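Long-range contacts in Tle cognate immunity protein 4 C-terminal domain-containing protein (Pseudomonas aeruginosa PAO1, PDB 4R1D), which probably protects its own cell as an immunity protein, binding and inhibiting the type VI secretion lipase Tle4, with which it forms a complex: residues F11-L15 and L252-L257; V23-Y29 and R163-T169; D33-L38 and H106-G112; N132-P138 and I149-A155. All coordinates share one frame; numbering follows the deposited sequence.

Contact 1: residues F11-L15 and L252-L257; sequences FGRFL and LTEPNL
Phe-14 and Arg-13, at the corner of a tight beta-hairpin, reach across to Leu-252 and the residues leading from it into strand 256-263. The hairpin turns strand 7-11 into strand 14-18 through a type II' beta turn from Phe-11 to Phe-14, with Gly-12 at its positive-phi position. Phe-11 and Phe-14 close it by pairing N to O in both directions.

Phe-14 loses the most surface. The CZ/CE2 edge of its ring points into the bend 253-257: Pro-255 CD lies at the ring edge, in its plane, 3.8 Å from Phe-14 CZ, and Pro-255 CG is equally near Phe-14 CE2. Thr-253 O approaches Phe-14 CZ to 3.6 Å. In the conformer of Leu-257 described here, CD1 sits above the middle of the ring, 4.0 Å from the Phe-14 centroid and 10° off the normal. Leu-257 has two conformers, however, which makes this CH-pi contact doubtful. Phe-180 of strand 176-183 packs against both side chains, and Phe-14 is buried.

Arg-13 reaches toward the same segment, farther along, at Leu-252. A bend at chi2 (-80°) carries its guanidinium past the Leu-252 backbone toward Leu-252 CD1. There the polar end is held from outside: NE forms a salt bridge with Glu-162, and NH1 bonds to Gly-156 O. The contact with Leu-252 itself is van der Waals packing. Arg-13 CG rests 3.4 Å from Leu-252 O, while Leu-252 CD1 lies over one guanidinium face, offset toward its rim, 3.6 Å from Arg-13 NH2.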
# COMPACT_ATOMS: atom_id res chain seq x y z
N PHE B 11 16.56 -20.77 10.80
CA PHE B 11 15.86 -19.50 10.70
C PHE B 11 15.24 -19.21 12.07
O PHE B 11 14.41 -19.98 12.55
CB PHE B 11 14.78 -19.54 9.62
CG PHE B 11 15.31 -19.82 8.23
CD1 PHE B 11 16.25 -18.98 7.64
CD2 PHE B 11 14.83 -20.90 7.51
CE1 PHE B 11 16.73 -19.24 6.35
CE2 PHE B 11 15.30 -21.17 6.22
CZ PHE B 11 16.24 -20.33 5.64
N GLY B 12 15.65 -18.12 12.71
CA GLY B 12 15.10 -17.80 14.02
C GLY B 12 15.35 -18.94 14.98
O GLY B 12 16.50 -19.38 15.14
N ARG B 13 14.29 -19.45 15.61
CA ARG B 13 14.42 -20.54 16.58
C ARG B 13 14.29 -21.90 15.92
O ARG B 13 14.37 -22.93 16.60
CB ARG B 13 13.35 -20.43 17.68
CG ARG B 13 13.29 -19.09 18.39
CD ARG B 13 14.36 -18.93 19.47
NE ARG B 13 14.52 -17.53 19.90
CZ ARG B 13 15.30 -17.13 20.90
NH1 ARG B 13 15.99 -18.03 21.60
NH2 ARG B 13 15.40 -15.84 21.20
N PHE B 14 14.11 -21.92 14.60
CA PHE B 14 13.70 -23.14 13.91
C PHE B 14 14.71 -23.68 12.90
O PHE B 14 15.63 -22.98 12.49
CB PHE B 14 12.33 -22.93 13.25
CG PHE B 14 11.20 -22.86 14.25
CD1 PHE B 14 10.41 -23.97 14.51
CD2 PHE B 14 10.98 -21.69 14.97
CE1 PHE B 14 9.40 -23.91 15.45
CE2 PHE B 14 9.97 -21.63 15.92
CZ PHE B 14 9.19 -22.74 16.16
N LEU B 15 14.51 -24.93 12.51
CA LEU B 15 15.24 -25.56 11.40
C LEU B 15 14.24 -26.00 10.34
O LEU B 15 13.09 -26.32 10.64
CB LEU B 15 15.99 -26.81 11.90
CG LEU B 15 16.98 -26.66 13.05
CD1 LEU B 15 17.49 -28.04 13.46
CD2 LEU B 15 18.13 -25.76 12.64
N LEU B 252 8.86 -18.19 22.80
CA LEU B 252 9.87 -18.13 21.75
C LEU B 252 9.81 -19.36 20.85
O LEU B 252 10.08 -19.27 19.64
CB LEU B 252 11.28 -18.00 22.34
CG LEU B 252 11.57 -16.76 23.18
CD1 LEU B 252 12.98 -16.78 23.76
CD2 LEU B 252 11.35 -15.50 22.34
N THR B 253 9.45 -20.50 21.43
CA THR B 253 9.50 -21.77 20.70
C THR B 253 8.14 -22.26 20.26
O THR B 253 8.02 -23.24 19.53
CB THR B 253 10.21 -22.88 21.53
OG1 THR B 253 9.48 -23.12 22.75
CG2 THR B 253 11.64 -22.46 21.86
N GLU B 254 7.09 -21.55 20.67
CA GLU B 254 5.76 -21.84 20.19
C GLU B 254 5.13 -20.58 19.63
O GLU B 254 4.02 -20.23 20.00
CB GLU B 254 4.90 -22.38 21.33
CG GLU B 254 5.62 -23.38 22.22
CD GLU B 254 4.91 -23.60 23.53
OE1 GLU B 254 5.22 -22.87 24.51
OE2 GLU B 254 4.04 -24.49 23.59
N PRO B 255 5.85 -19.89 18.73
CA PRO B 255 5.27 -18.67 18.16
C PRO B 255 4.26 -19.04 17.09
O PRO B 255 4.06 -20.22 16.81
CB PRO B 255 6.48 -17.99 17.52
CG PRO B 255 7.32 -19.13 17.06
CD PRO B 255 7.16 -20.21 18.13
N ASN B 256 3.60 -18.05 16.51
CA ASN B 256 2.81 -18.32 15.33
C ASN B 256 3.77 -18.76 14.23
O ASN B 256 4.84 -18.17 14.07
CB ASN B 256 2.06 -17.07 14.91
CG ASN B 256 1.31 -17.26 13.62
OD1 ASN B 256 1.80 -16.90 12.55
ND2 ASN B 256 0.12 -17.85 13.70
N LEU B 257 3.42 -19.82 13.50
CA LEU B 257 4.27 -20.35 12.44
C LEU B 257 3.44 -20.56 11.19
O LEU B 257 2.37 -21.14 11.24
CB LEU B 257 4.89 -21.68 12.86
CG LEU B 257 6.25 -22.09 12.30
CD1 LEU B 257 7.33 -21.21 12.88
CD2 LEU B 257 6.54 -23.55 12.63

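Contact 2: residues V23-Y29 and R163-T169; sequences VINAGYY and RFGVGVT
Val-23 pairs with Thr-169 at one end of a regular antiparallel beta pair, strands 23-30 and 162-169, which joins the N-terminal and C-terminal family regions of this immunity protein. The short segment axes run 4.7 Å apart at 169°. Val-23 and Thr-169 bond N to O both ways, and Thr-169 OG1 nestles 3.4 Å from Val-23 CB.

Ile-24 faces the other side of the sheet, where CG2, set anti to its own N, meets Val-166 CG1 at 3.6 Å. Asn-25 makes the next reciprocal pair of backbone bonds, with Gly-167, and its side chain packs on Ala-66 of the partner chain. Ala-26 drops its CB against Val-166 CG2 on the Ile-24 side. Gly-27 is bonded in both directions to Gly-165; neither has a side chain, and the Tyr-29 ring extends back over this bare backbone.

Tyr-28 returns to the Ile-24 face and sets CD1 3.7 Å from Phe-164 CB, next to Phe-11 of strand 7-11. Tyr-29 and Arg-163 bond N to O both ways, the bond from Arg-163 N being bent. Tyr-29 OH is hydrogen-bonded to an in-plane water 2.6 Å away, which also donates to Gly-165 O, and to Asn-64 of the partner chain. Over one face of the Tyr-29 ring lies the Arg-163 guanidinium, planes 11° apart, a stacked cation-pi pair made possible by the bend at Arg-163 chi3 (65°). Gln-110 of the partner chain accepts from Arg-163 NH2, so the stack belongs to the interface of the complex; Arg-163 CZ stands 4.0 Å from the Tyr-29 centroid.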
# COMPACT_ATOMS: atom_id res chain seq x y z
N VAL B 23 16.56 -21.28 -4.12
CA VAL B 23 16.99 -19.88 -4.08
C VAL B 23 16.24 -19.21 -2.93
O VAL B 23 15.01 -19.13 -2.95
CB VAL B 23 16.64 -19.16 -5.39
CG1 VAL B 23 17.10 -17.71 -5.34
CG2 VAL B 23 17.27 -19.90 -6.58
N ILE B 24 16.99 -18.74 -1.94
CA ILE B 24 16.45 -18.34 -0.64
C ILE B 24 16.68 -16.86 -0.35
O ILE B 24 17.79 -16.35 -0.49
CB ILE B 24 17.11 -19.16 0.49
CG1 ILE B 24 16.90 -20.66 0.25
CG2 ILE B 24 16.58 -18.75 1.87
CD1 ILE B 24 17.85 -21.54 1.07
N ASN B 25 15.62 -16.16 0.05
CA ASN B 25 15.72 -14.78 0.50
C ASN B 25 15.07 -14.68 1.88
O ASN B 25 13.93 -15.07 2.05
CB ASN B 25 15.00 -13.85 -0.47
CG ASN B 25 15.79 -13.61 -1.73
OD1 ASN B 25 16.66 -12.75 -1.77
ND2 ASN B 25 15.50 -14.39 -2.77
N ALA B 26 15.82 -14.18 2.86
CA ALA B 26 15.36 -14.15 4.24
C ALA B 26 15.40 -12.76 4.85
O ALA B 26 16.25 -11.94 4.51
CB ALA B 26 16.17 -15.10 5.09
N GLY B 27 14.48 -12.53 5.77
CA GLY B 27 14.47 -11.31 6.56
C GLY B 27 14.19 -11.64 8.02
O GLY B 27 13.44 -12.59 8.31
N TYR B 28 14.77 -10.84 8.91
CA TYR B 28 14.66 -11.06 10.35
C TYR B 28 14.28 -9.75 10.99
O TYR B 28 14.77 -8.69 10.58
CB TYR B 28 16.00 -11.52 10.92
CG TYR B 28 16.48 -12.76 10.23
CD1 TYR B 28 16.01 -14.00 10.61
CD2 TYR B 28 17.36 -12.67 9.16
CE1 TYR B 28 16.41 -15.14 9.96
CE2 TYR B 28 17.78 -13.82 8.50
CZ TYR B 28 17.30 -15.05 8.91
OH TYR B 28 17.70 -16.20 8.28
N TYR B 29 13.42 -9.81 12.00
CA TYR B 29 12.85 -8.60 12.57
C TYR B 29 12.84 -8.70 14.09
O TYR B 29 12.40 -9.71 14.65
CB TYR B 29 11.42 -8.38 12.04
CG TYR B 29 11.31 -8.53 10.54
CD1 TYR B 29 11.17 -9.78 9.96
CD2 TYR B 29 11.34 -7.42 9.71
CE1 TYR B 29 11.07 -9.93 8.59
CE2 TYR B 29 11.24 -7.56 8.31
CZ TYR B 29 11.11 -8.81 7.77
OH TYR B 29 11.02 -8.98 6.41
N ARG B 163 10.78 -12.20 14.80
CA ARG B 163 10.03 -12.68 13.65
C ARG B 163 11.00 -12.90 12.51
O ARG B 163 12.01 -12.20 12.41
CB ARG B 163 8.96 -11.64 13.25
CG ARG B 163 8.32 -11.86 11.87
CD ARG B 163 7.05 -11.02 11.70
NE ARG B 163 7.29 -9.57 11.70
CZ ARG B 163 7.52 -8.86 10.61
NH1 ARG B 163 7.58 -9.46 9.41
NH2 ARG B 163 7.69 -7.55 10.69
N PHE B 164 10.70 -13.88 11.67
CA PHE B 164 11.39 -14.01 10.39
C PHE B 164 10.42 -14.31 9.27
O PHE B 164 9.28 -14.73 9.49
CB PHE B 164 12.51 -15.07 10.45
CG PHE B 164 12.01 -16.50 10.58
CD1 PHE B 164 11.52 -17.19 9.48
CD2 PHE B 164 12.06 -17.15 11.80
CE1 PHE B 164 11.07 -18.51 9.60
CE2 PHE B 164 11.63 -18.47 11.93
CZ PHE B 164 11.14 -19.15 10.84
N GLY B 165 10.88 -14.08 8.05
CA GLY B 165 10.15 -14.52 6.89
C GLY B 165 11.18 -14.94 5.86
O GLY B 165 12.14 -14.21 5.62
N VAL B 166 10.96 -16.11 5.27
CA VAL B 166 11.88 -16.67 4.30
C VAL B 166 11.09 -17.04 3.08
O VAL B 166 10.01 -17.61 3.19
CB VAL B 166 12.58 -17.94 4.86
CG1 VAL B 166 13.53 -18.51 3.82
CG2 VAL B 166 13.31 -17.62 6.15
N GLY B 167 11.61 -16.68 1.91
CA GLY B 167 10.96 -16.98 0.65
C GLY B 167 11.89 -17.82 -0.21
O GLY B 167 13.09 -17.57 -0.25
N VAL B 168 11.33 -18.81 -0.90
CA VAL B 168 12.14 -19.81 -1.59
C VAL B 168 11.57 -20.10 -2.96
O VAL B 168 10.37 -20.33 -3.10
CB VAL B 168 12.16 -21.13 -0.79
CG1 VAL B 168 13.17 -22.11 -1.38
CG2 VAL B 168 12.50 -20.86 0.67
N THR B 169 12.44 -20.10 -3.97
CA THR B 169 12.03 -20.59 -5.29
C THR B 169 12.85 -21.80 -5.70
O THR B 169 13.92 -22.08 -5.13
CB THR B 169 12.08 -19.49 -6.39
OG1 THR B 169 13.43 -19.08 -6.62
CG2 THR B 169 11.23 -18.27 -5.97
O HOH W 1 11.17 -11.48 5.63

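Contact 3: residues D33-L38 and H106-G112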
# COMPACT_ATOMS: atom_id res chain seq x y z
N ASP B 33 11.14 -4.34 13.82
CA ASP B 33 12.00 -3.66 12.86
C ASP B 33 13.06 -4.60 12.29
O ASP B 33 13.62 -5.41 13.02
CB ASP B 33 12.67 -2.45 13.53
CG ASP B 33 11.65 -1.41 13.98
OD1 ASP B 33 10.72 -1.11 13.21
OD2 ASP B 33 11.78 -0.90 15.11
N ARG B 34 13.35 -4.48 11.00
CA ARG B 34 14.31 -5.39 10.38
C ARG B 34 15.73 -5.24 10.91
O ARG B 34 16.24 -4.13 11.04
CB ARG B 34 14.31 -5.19 8.87
CG ARG B 34 15.31 -6.09 8.15
CD ARG B 34 15.02 -6.12 6.66
NE ARG B 34 16.04 -6.90 5.96
CZ ARG B 34 16.29 -6.79 4.65
NH1 ARG B 34 15.59 -5.95 3.90
NH2 ARG B 34 17.25 -7.54 4.10
N ILE B 35 16.36 -6.37 11.23
CA ILE B 35 17.78 -6.39 11.48
C ILE B 35 18.44 -6.84 10.18
O ILE B 35 18.29 -7.99 9.75
CB ILE B 35 18.19 -7.25 12.70
CG1 ILE B 35 19.72 -7.22 12.88
CG2 ILE B 35 17.65 -8.69 12.60
CD1 ILE B 35 20.18 -7.47 14.31
N GLU B 36 19.11 -5.89 9.54
CA GLU B 36 19.67 -6.06 8.20
C GLU B 36 21.16 -6.36 8.25
O GLU B 36 21.93 -5.62 8.86
CB GLU B 36 19.43 -4.79 7.38
CG GLU B 36 19.88 -4.90 5.93
CD GLU B 36 19.86 -3.57 5.20
OE1 GLU B 36 19.69 -2.53 5.86
OE2 GLU B 36 20.03 -3.57 3.95
N TYR B 37 21.57 -7.44 7.60
CA TYR B 37 22.98 -7.78 7.49
C TYR B 37 23.65 -6.89 6.43
O TYR B 37 23.14 -6.75 5.32
CB TYR B 37 23.15 -9.25 7.12
CG TYR B 37 24.55 -9.57 6.67
CD1 TYR B 37 25.60 -9.60 7.57
CD2 TYR B 37 24.82 -9.80 5.33
CE1 TYR B 37 26.89 -9.86 7.14
CE2 TYR B 37 26.09 -10.06 4.89
CZ TYR B 37 27.12 -10.10 5.80
OH TYR B 37 28.39 -10.36 5.34
N LEU B 38 24.78 -6.31 6.79
CA LEU B 38 25.49 -5.41 5.88
C LEU B 38 26.79 -6.05 5.41
O LEU B 38 27.43 -6.76 6.18
CB LEU B 38 25.82 -4.10 6.60
CG LEU B 38 24.65 -3.34 7.24
CD1 LEU B 38 25.15 -2.07 7.95
CD2 LEU B 38 23.63 -2.99 6.17
N HIS B 106 30.77 -9.29 11.96
CA HIS B 106 29.82 -9.03 10.88
C HIS B 106 29.02 -7.83 11.34
O HIS B 106 28.76 -7.68 12.53
CB HIS B 106 28.86 -10.20 10.67
CG HIS B 106 29.54 -11.50 10.36
ND1 HIS B 106 30.17 -11.74 9.17
CD2 HIS B 106 29.67 -12.63 11.10
CE1 HIS B 106 30.67 -12.97 9.17
NE2 HIS B 106 30.38 -13.53 10.33
N VAL B 107 28.61 -7.01 10.39
CA VAL B 107 27.89 -5.78 10.72
C VAL B 107 26.40 -5.87 10.42
O VAL B 107 26.00 -6.48 9.44
CB VAL B 107 28.48 -4.60 9.94
CG1 VAL B 107 27.38 -3.68 9.45
CG2 VAL B 107 29.42 -3.84 10.82
N TYR B 108 25.58 -5.25 11.28
CA TYR B 108 24.13 -5.23 11.09
C TYR B 108 23.57 -3.84 11.35
O TYR B 108 24.07 -3.11 12.20
CB TYR B 108 23.45 -6.23 12.03
CG TYR B 108 23.99 -7.62 11.85
CD1 TYR B 108 23.31 -8.56 11.08
CD2 TYR B 108 25.20 -7.99 12.44
CE1 TYR B 108 23.81 -9.83 10.91
CE2 TYR B 108 25.70 -9.24 12.26
CZ TYR B 108 25.01 -10.16 11.51
OH TYR B 108 25.54 -11.42 11.36
N ARG B 109 22.51 -3.50 10.62
CA ARG B 109 21.77 -2.28 10.87
C ARG B 109 20.38 -2.64 11.40
O ARG B 109 19.71 -3.48 10.82
CB ARG B 109 21.63 -1.46 9.59
CG ARG B 109 20.87 -0.17 9.79
CD ARG B 109 20.62 0.55 8.47
NE ARG B 109 20.30 1.96 8.68
CZ ARG B 109 19.98 2.81 7.71
NH1 ARG B 109 19.92 2.40 6.46
NH2 ARG B 109 19.72 4.08 8.00
N TRP B 110 19.97 -2.02 12.50
CA TRP B 110 18.68 -2.31 13.08
C TRP B 110 18.04 -0.98 13.46
O TRP B 110 18.36 -0.39 14.50
CB TRP B 110 18.83 -3.22 14.30
CG TRP B 110 17.51 -3.52 14.98
CD1 TRP B 110 16.35 -3.94 14.38
CD2 TRP B 110 17.23 -3.41 16.38
NE1 TRP B 110 15.36 -4.11 15.33
CE2 TRP B 110 15.87 -3.79 16.56
CE3 TRP B 110 17.99 -3.04 17.49
CZ2 TRP B 110 15.27 -3.80 17.81
CZ3 TRP B 110 17.37 -3.06 18.75
CH2 TRP B 110 16.03 -3.44 18.89
N LYS B 111 17.16 -0.49 12.60
CA LYS B 111 16.65 0.87 12.74
C LYS B 111 15.15 0.87 12.94
O LYS B 111 14.42 0.17 12.25
CB LYS B 111 17.01 1.71 11.51
CG LYS B 111 16.45 3.13 11.53
CD LYS B 111 16.78 3.88 10.25
CE LYS B 111 16.14 3.23 9.04
NZ LYS B 111 16.36 4.02 7.79
N GLY B 112 14.69 1.67 13.90
CA GLY B 112 13.26 1.77 14.11
C GLY B 112 12.90 2.91 15.03
O GLY B 112 13.77 3.56 15.60
O HOH W 2 16.74 -1.69 9.95
O HOH W 3 20.08 -0.11 4.89
O HOH W 4 30.43 -9.60 7.15
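His-106 begins the meeting with Tyr-37, where strands 33-38 and 107-115 pair as antiparallel neighbours: a water links His-106 ND1 with Tyr-37 OH. Leu-38 N donates to Val-107 O at 2.9 Å, but the buried Val-107 N has no partner in the model. Tyr-108 offers its ring face to the edge of Tyr-37, an offset edge-to-face pair with centroids 5.7 Å apart and planes at 61°; its OH reaches back to Asp-150 O. Arg-109 exchanges two backbone bonds with Glu-36. Their extended side chains then run alongside each other the same way, yet the charges stay apart, Arg-109 NH1 5.0 Å from Glu-36 OE1 with a water between, while Asp-96 takes NH2 in a salt bridge.

Trp-110 points its indole edge at the Asp-33 and Arg-34 backbone. NE1 bonds Leu-30 O and only weakly Asp-33 O at 3.2 Å. Lys-111 N gives to a water that in turn donates to Arg-34 O. At Gly-112 the strand meets the Asp-33 carboxylate, which forms a salt bridge with Arg-397 of the partner chain; that arginine also makes a cation-pi contact with Trp-110. Asp-33 OD2 lies 3.2 Å from Gly-112 CA.

Contact 4: residues N132-P138 and I149-A155; sequences NLRSRAP and IDHAYIA
Arg-134 and Tyr-153 exchange backbone bonds, N to O both ways, and Ala-155 N bonds Asn-132 O, where two short antiparallel segments have N-to-C directions 144° apart; past them, Arg-136 N still reaches His-151 O, but from well above the carbonyl plane. Leu-133 and Ile-154 share a face; Leu-133 CD1 lies 4.0 Å from Ile-154 CG1 and from Ala-152 CB, and 4.1 Å from Ile-149 CD1. On the other face, Arg-134 CB sits over the Tyr-153 ring, 3.8 Å from its centroid and 23° off the normal, a CH-pi contact. Tyr-153 has CG in the crowded position between its N and carbonyl carbon (chi1 65°), which swings the ring across to Arg-134; Glu-144 takes its OH.

Strand 152-155 is the middle of a three-stranded antiparallel sheet, with 133-135 on one flank and 146-149 on the other. A type II beta turn from Ile-149 to Ala-152 joins the latter two into a hairpin, with His-151, at positive phi, in third position. Arg-136 grips that turn. Its chain is extended from CG to NE, and the two acceptors lie near the guanidinium plane: NE donates to Ala-152 O at 3.0 Å, NH2 to Ile-149 O at 2.9 Å, both from above the carbonyl planes, not on a lone pair. NH1 goes to Glu-140 O. Ala-152 O takes two donors, Arg-136 NE and Ile-149 N, from opposite faces of its plane.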
# COMPACT_ATOMS: atom_id res chain seq x y z
N ASN B 132 24.71 -9.93 23.17
CA ASN B 132 24.19 -11.24 22.80
C ASN B 132 24.42 -11.67 21.35
O ASN B 132 24.14 -12.82 21.00
CB ASN B 132 22.68 -11.32 23.10
CG ASN B 132 22.34 -11.08 24.57
OD1 ASN B 132 23.16 -11.30 25.47
ND2 ASN B 132 21.12 -10.62 24.81
N LEU B 133 24.90 -10.78 20.50
CA LEU B 133 25.01 -11.10 19.07
C LEU B 133 26.25 -11.97 18.79
O LEU B 133 27.36 -11.47 18.81
CB LEU B 133 25.03 -9.84 18.21
CG LEU B 133 24.81 -10.06 16.71
CD1 LEU B 133 23.53 -10.84 16.45
CD2 LEU B 133 24.80 -8.74 15.94
N ARG B 134 26.03 -13.26 18.55
CA ARG B 134 27.13 -14.22 18.39
C ARG B 134 27.27 -14.62 16.93
O ARG B 134 26.28 -14.90 16.27
CB ARG B 134 26.85 -15.49 19.20
CG ARG B 134 26.60 -15.27 20.69
CD ARG B 134 27.89 -15.22 21.49
NE ARG B 134 27.67 -15.65 22.87
CZ ARG B 134 27.37 -14.84 23.88
NH1 ARG B 134 27.26 -13.53 23.67
NH2 ARG B 134 27.18 -15.33 25.10
N SER B 135 28.50 -14.65 16.43
CA SER B 135 28.72 -15.08 15.05
C SER B 135 28.54 -16.59 14.87
O SER B 135 28.73 -17.38 15.82
CB SER B 135 30.12 -14.66 14.61
OG SER B 135 31.08 -15.18 15.52
N ARG B 136 28.17 -17.01 13.66
CA ARG B 136 28.14 -18.42 13.28
C ARG B 136 28.44 -18.51 11.78
O ARG B 136 28.24 -17.54 11.05
CB ARG B 136 26.77 -19.07 13.59
CG ARG B 136 25.63 -18.63 12.65
CD ARG B 136 24.26 -19.21 13.03
NE ARG B 136 23.26 -18.63 12.13
CZ ARG B 136 22.77 -19.24 11.04
NH1 ARG B 136 23.15 -20.47 10.74
NH2 ARG B 136 21.90 -18.61 10.27
N ALA B 137 28.94 -19.66 11.34
CA ALA B 137 29.15 -19.89 9.91
C ALA B 137 27.79 -19.97 9.25
O ALA B 137 26.80 -20.28 9.92
CB ALA B 137 29.95 -21.18 9.69
N PRO B 138 27.72 -19.67 7.94
CA PRO B 138 26.42 -19.54 7.27
C PRO B 138 25.47 -20.72 7.48
O PRO B 138 24.26 -20.51 7.56
CB PRO B 138 26.80 -19.42 5.79
CG PRO B 138 28.14 -18.75 5.82
CD PRO B 138 28.83 -19.30 7.06
N ILE B 149 20.05 -15.47 12.68
CA ILE B 149 19.89 -14.56 11.55
C ILE B 149 21.07 -14.80 10.60
O ILE B 149 21.84 -15.75 10.80
CB ILE B 149 19.84 -13.09 12.03
CG1 ILE B 149 21.17 -12.68 12.66
CG2 ILE B 149 18.70 -12.91 13.05
CD1 ILE B 149 21.26 -11.22 13.05
N ASP B 150 21.24 -13.96 9.58
CA ASP B 150 22.38 -14.10 8.67
C ASP B 150 23.68 -14.05 9.46
O ASP B 150 23.94 -13.08 10.16
CB ASP B 150 22.42 -12.97 7.65
CG ASP B 150 21.12 -12.80 6.92
OD1 ASP B 150 20.94 -13.45 5.87
OD2 ASP B 150 20.29 -12.02 7.40
N HIS B 151 24.50 -15.10 9.33
CA HIS B 151 25.86 -15.09 9.87
C HIS B 151 25.97 -14.97 11.39
O HIS B 151 27.06 -14.77 11.93
CB HIS B 151 26.68 -13.97 9.23
CG HIS B 151 26.74 -14.04 7.74
ND1 HIS B 151 27.56 -14.91 7.06
CD2 HIS B 151 26.08 -13.33 6.79
CE1 HIS B 151 27.41 -14.74 5.76
NE2 HIS B 151 26.50 -13.79 5.57
N ALA B 152 24.86 -15.08 12.09
CA ALA B 152 24.90 -14.92 13.53
C ALA B 152 23.68 -15.47 14.23
O ALA B 152 22.77 -16.02 13.59
CB ALA B 152 25.09 -13.43 13.88
N TYR B 153 23.66 -15.34 15.55
CA TYR B 153 22.45 -15.59 16.31
C TYR B 153 22.41 -14.74 17.55
O TYR B 153 23.44 -14.40 18.13
CB TYR B 153 22.29 -17.07 16.66
CG TYR B 153 23.34 -17.61 17.61
CD1 TYR B 153 24.59 -18.01 17.14
CD2 TYR B 153 23.06 -17.76 18.96
CE1 TYR B 153 25.54 -18.52 18.01
CE2 TYR B 153 24.01 -18.27 19.83
CZ TYR B 153 25.24 -18.65 19.35
OH TYR B 153 26.17 -19.16 20.23
N ILE B 154 21.21 -14.37 17.96
CA ILE B 154 21.03 -13.58 19.16
C ILE B 154 20.91 -14.57 20.31
O ILE B 154 19.92 -15.27 20.43
CB ILE B 154 19.78 -12.70 19.04
CG1 ILE B 154 19.90 -11.82 17.79
CG2 ILE B 154 19.60 -11.85 20.31
CD1 ILE B 154 18.63 -11.08 17.41
N ALA B 155 21.96 -14.66 21.12
CA ALA B 155 22.03 -15.70 22.13
C ALA B 155 21.08 -15.42 23.29
O ALA B 155 20.84 -14.27 23.65
CB ALA B 155 23.47 -15.84 22.64
O HOH W 5 23.97 -17.19 7.58

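How the contacts relate
Contacts 1 and 2 are the buried ones; contacts 3 and 4 are partly exposed. Contacts 2 and 3 share a run of strands, 23-30 lying beside 33-38 with Tyr-28 O probably bonded to Ile-35 N, and both touch the partner chain, whereas contact 4 does not. Contact 4 belongs to a separate small sheet backing them: Tyr-28 packs on Ile-149 and Asp-150, and Tyr-108 on Ala-152. Contact 1 touches contact 2 through Phe-11, wedged against Tyr-28, Phe-164 and Val-166. The chemistry differs accordingly: contact 1 is side-chain packing, contacts 2 and 3 rest on strand pairing, and contact 4 pairs shorter strands and adds an arginine bound to turn carbonyls.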